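Myo-inositol phosphohydrolase (Mitsuokella multacida, PDB 4WU3) probably removes phosphate groups from myo-inositol polyphosphates such as phytate, acting as a phosphatase of the protein-tyrosine-phosphatase-like phytase family. Local coordinates at residues Arg147-Ile152 against Arg208-Asp213. The protein carries 2 engineered substitutions. Sequence-based numbering, arbitrary orientation.
Sequences RTEDII and RLTLQD
E149 and T210 mark the nearest backbone approach, 5.9 Å between their CA atoms, where the first turn of helix 149-161 meets strand 205-211. No direct hydrogen bond joins the two segments. T210 points at the helix and touches both E149 and I152. Its OG1 lies 3.6 Å from E149 CB, and the two side chains cross at about a right angle. T210 and I152 meet tip to tip: I152 CG2 is 3.9 Å from T210 CG2, and I152 CD1 rests on T210 CB. In I152, CG2 is anti to the backbone N and CG1 is anti to the carbonyl carbon (chi1 -71°), which brings both branches to the threonine. I152 CG2 also passes obliquely by the R208 guanidinium. Cutting I152 back to an alanine is likely to take away the contacts with T210 CB and CG2 and open a gap beside the R208 guanidinium. Two waters supply the polar links. Water 1 donates to R147 O at 3.2 Å and to T210 O at 2.8 Å, and accepts from Q212 NE2 at 2.7 Å. It thus ties the chain just before the helix to the inverse gamma turn centred on T210. Water 2 accepts from T210 N at 2.9 Å and lies 3.1 Å from E149 OE1, which also forms a salt bridge with K224. R208 NH1 forms a salt bridge with E156, farther on in helix 149-161, and its NE donates to R122 O. The contact lies in the first of the two PTP-like phytase family regions and packs helix 149-161 on an edge strand. Strand 205-211 is one of the two outermost strands of a five-stranded mixed sheet within this chain, next to strand 116-122. L209 and L211 touch helix 219-230.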
loop_
_atom_site.group_PDB
_atom_site.type_symbol
_atom_site.label_atom_id
_atom_site.label_comp_id
_atom_site.label_asym_id
_atom_site.label_seq_id
_atom_site.Cartn_x
_atom_site.Cartn_y
_atom_site.Cartn_z
ATOM N N ARG A 147 2.899 7.272 14.208
ATOM C CA ARG A 147 3.379 8.365 15.023
ATOM C C ARG A 147 4.304 9.331 14.289
ATOM O O ARG A 147 5.098 8.942 13.434
ATOM C CB ARG A 147 4.095 7.808 16.239
ATOM C CG ARG A 147 3.152 7.212 17.249
ATOM C CD ARG A 147 3.884 6.426 18.322
ATOM N NE ARG A 147 2.930 5.986 19.324
ATOM C CZ ARG A 147 3.054 4.881 20.047
ATOM N NH1 ARG A 147 4.096 4.077 19.888
ATOM N NH2 ARG A 147 2.121 4.574 20.925
ATOM N N THR A 148 4.190 10.601 14.656
ATOM C CA THR A 148 5.088 11.630 14.191
ATOM C C THR A 148 6.383 11.680 15.034
ATOM O O THR A 148 6.434 11.212 16.172
ATOM C CB THR A 148 4.417 13.003 14.305
ATOM O OG1 THR A 148 4.284 13.338 15.691
ATOM C CG2 THR A 148 3.040 13.010 13.648
ATOM N N GLU A 149 7.410 12.292 14.465
ATOM C CA GLU A 149 8.687 12.468 15.128
ATOM C C GLU A 149 8.553 13.064 16.537
ATOM O O GLU A 149 9.259 12.647 17.445
ATOM C CB GLU A 149 9.567 13.367 14.263
ATOM C CG GLU A 149 10.980 13.562 14.772
ATOM C CD GLU A 149 11.715 14.656 14.021
ATOM O OE1 GLU A 149 11.657 14.669 12.771
ATOM O OE2 GLU A 149 12.353 15.502 14.681
ATOM N N ASP A 150 7.665 14.039 16.730
ATOM C CA ASP A 150 7.613 14.725 18.024
ATOM C C ASP A 150 6.899 13.920 19.109
ATOM O O ASP A 150 6.929 14.283 20.280
ATOM C CB ASP A 150 7.025 16.143 17.927
ATOM C CG ASP A 150 5.823 16.224 17.044
ATOM O OD1 ASP A 150 4.971 15.332 17.153
ATOM O OD2 ASP A 150 5.718 17.199 16.263
ATOM N N ILE A 151 6.255 12.834 18.725
ATOM C CA ILE A 151 5.798 11.866 19.702
ATOM C C ILE A 151 6.875 10.789 19.901
ATOM O O ILE A 151 7.176 10.395 21.034
ATOM C CB ILE A 151 4.476 11.224 19.258
ATOM C CG1 ILE A 151 3.326 12.217 19.415
ATOM C CG2 ILE A 151 4.182 9.987 20.079
ATOM C CD1 ILE A 151 3.053 12.588 20.856
ATOM N N ILE A 152 7.479 10.342 18.796
ATOM C CA ILE A 152 8.413 9.205 18.830
ATOM C C ILE A 152 9.680 9.481 19.646
ATOM O O ILE A 152 10.088 8.653 20.455
ATOM C CB ILE A 152 8.809 8.762 17.408
ATOM C CG1 ILE A 152 7.617 8.093 16.727
ATOM C CG2 ILE A 152 10.002 7.816 17.446
ATOM C CD1 ILE A 152 7.792 7.896 15.243
ATOM N N ARG A 208 18.629 11.957 12.817
ATOM C CA ARG A 208 17.528 11.009 12.899
ATOM C C ARG A 208 16.402 11.374 11.951
ATOM O O ARG A 208 16.002 12.529 11.862
ATOM C CB ARG A 208 16.974 10.975 14.327
ATOM C CG ARG A 208 15.780 10.051 14.536
ATOM C CD ARG A 208 16.194 8.593 14.592
ATOM N NE ARG A 208 15.137 7.717 15.114
ATOM C CZ ARG A 208 14.930 7.466 16.407
ATOM N NH1 ARG A 208 15.690 8.030 17.327
ATOM N NH2 ARG A 208 13.957 6.643 16.786
ATOM N N LEU A 209 15.916 10.370 11.237
ATOM C CA LEU A 209 14.629 10.415 10.571
ATOM C C LEU A 209 13.830 9.264 11.092
ATOM O O LEU A 209 14.311 8.141 11.070
ATOM C CB LEU A 209 14.789 10.213 9.073
ATOM C CG LEU A 209 15.479 11.344 8.350
ATOM C CD1 LEU A 209 15.550 11.007 6.871
ATOM C CD2 LEU A 209 14.722 12.633 8.592
ATOM N N THR A 210 12.606 9.516 11.534
ATOM C CA THR A 210 11.790 8.462 12.122
ATOM C C THR A 210 10.934 7.728 11.078
ATOM O O THR A 210 9.720 7.894 11.034
ATOM C CB THR A 210 10.912 9.044 13.236
ATOM O OG1 THR A 210 10.241 10.216 12.761
ATOM C CG2 THR A 210 11.787 9.425 14.420
ATOM N N LEU A 211 11.577 6.897 10.258
ATOM C CA LEU A 211 10.899 6.230 9.137
ATOM C C LEU A 211 10.332 4.876 9.521
ATOM O O LEU A 211 11.014 4.065 10.147
ATOM C CB LEU A 211 11.860 6.014 7.969
ATOM C CG LEU A 211 12.569 7.254 7.458
ATOM C CD1 LEU A 211 13.352 6.931 6.196
ATOM C CD2 LEU A 211 11.570 8.360 7.207
ATOM N N GLN A 212 9.087 4.637 9.121
ATOM C CA GLN A 212 8.434 3.370 9.368
ATOM C C GLN A 212 9.094 2.293 8.523
ATOM O O GLN A 212 9.352 2.498 7.332
ATOM C CB GLN A 212 6.941 3.437 9.005
ATOM C CG GLN A 212 6.145 4.506 9.725
ATOM C CD GLN A 212 5.918 4.186 11.189
ATOM O OE1 GLN A 212 5.415 3.117 11.523
ATOM N NE2 GLN A 212 6.276 5.119 12.071
ATOM N N ASP A 213 9.338 1.140 9.134
ATOM C CA ASP A 213 9.861 0.000 8.418
ATOM C C ASP A 213 8.898 -0.350 7.292
ATOM O O ASP A 213 7.680 -0.237 7.438
ATOM C CB ASP A 213 10.025 -1.173 9.380
ATOM C CG ASP A 213 10.957 -2.244 8.865
ATOM O OD1 ASP A 213 11.344 -2.227 7.677
ATOM O OD2 ASP A 213 11.307 -3.125 9.668
HETATM O O HOH W 1 6.949 7.576 11.151
HETATM O O HOH W 2 11.484 12.161 10.915
#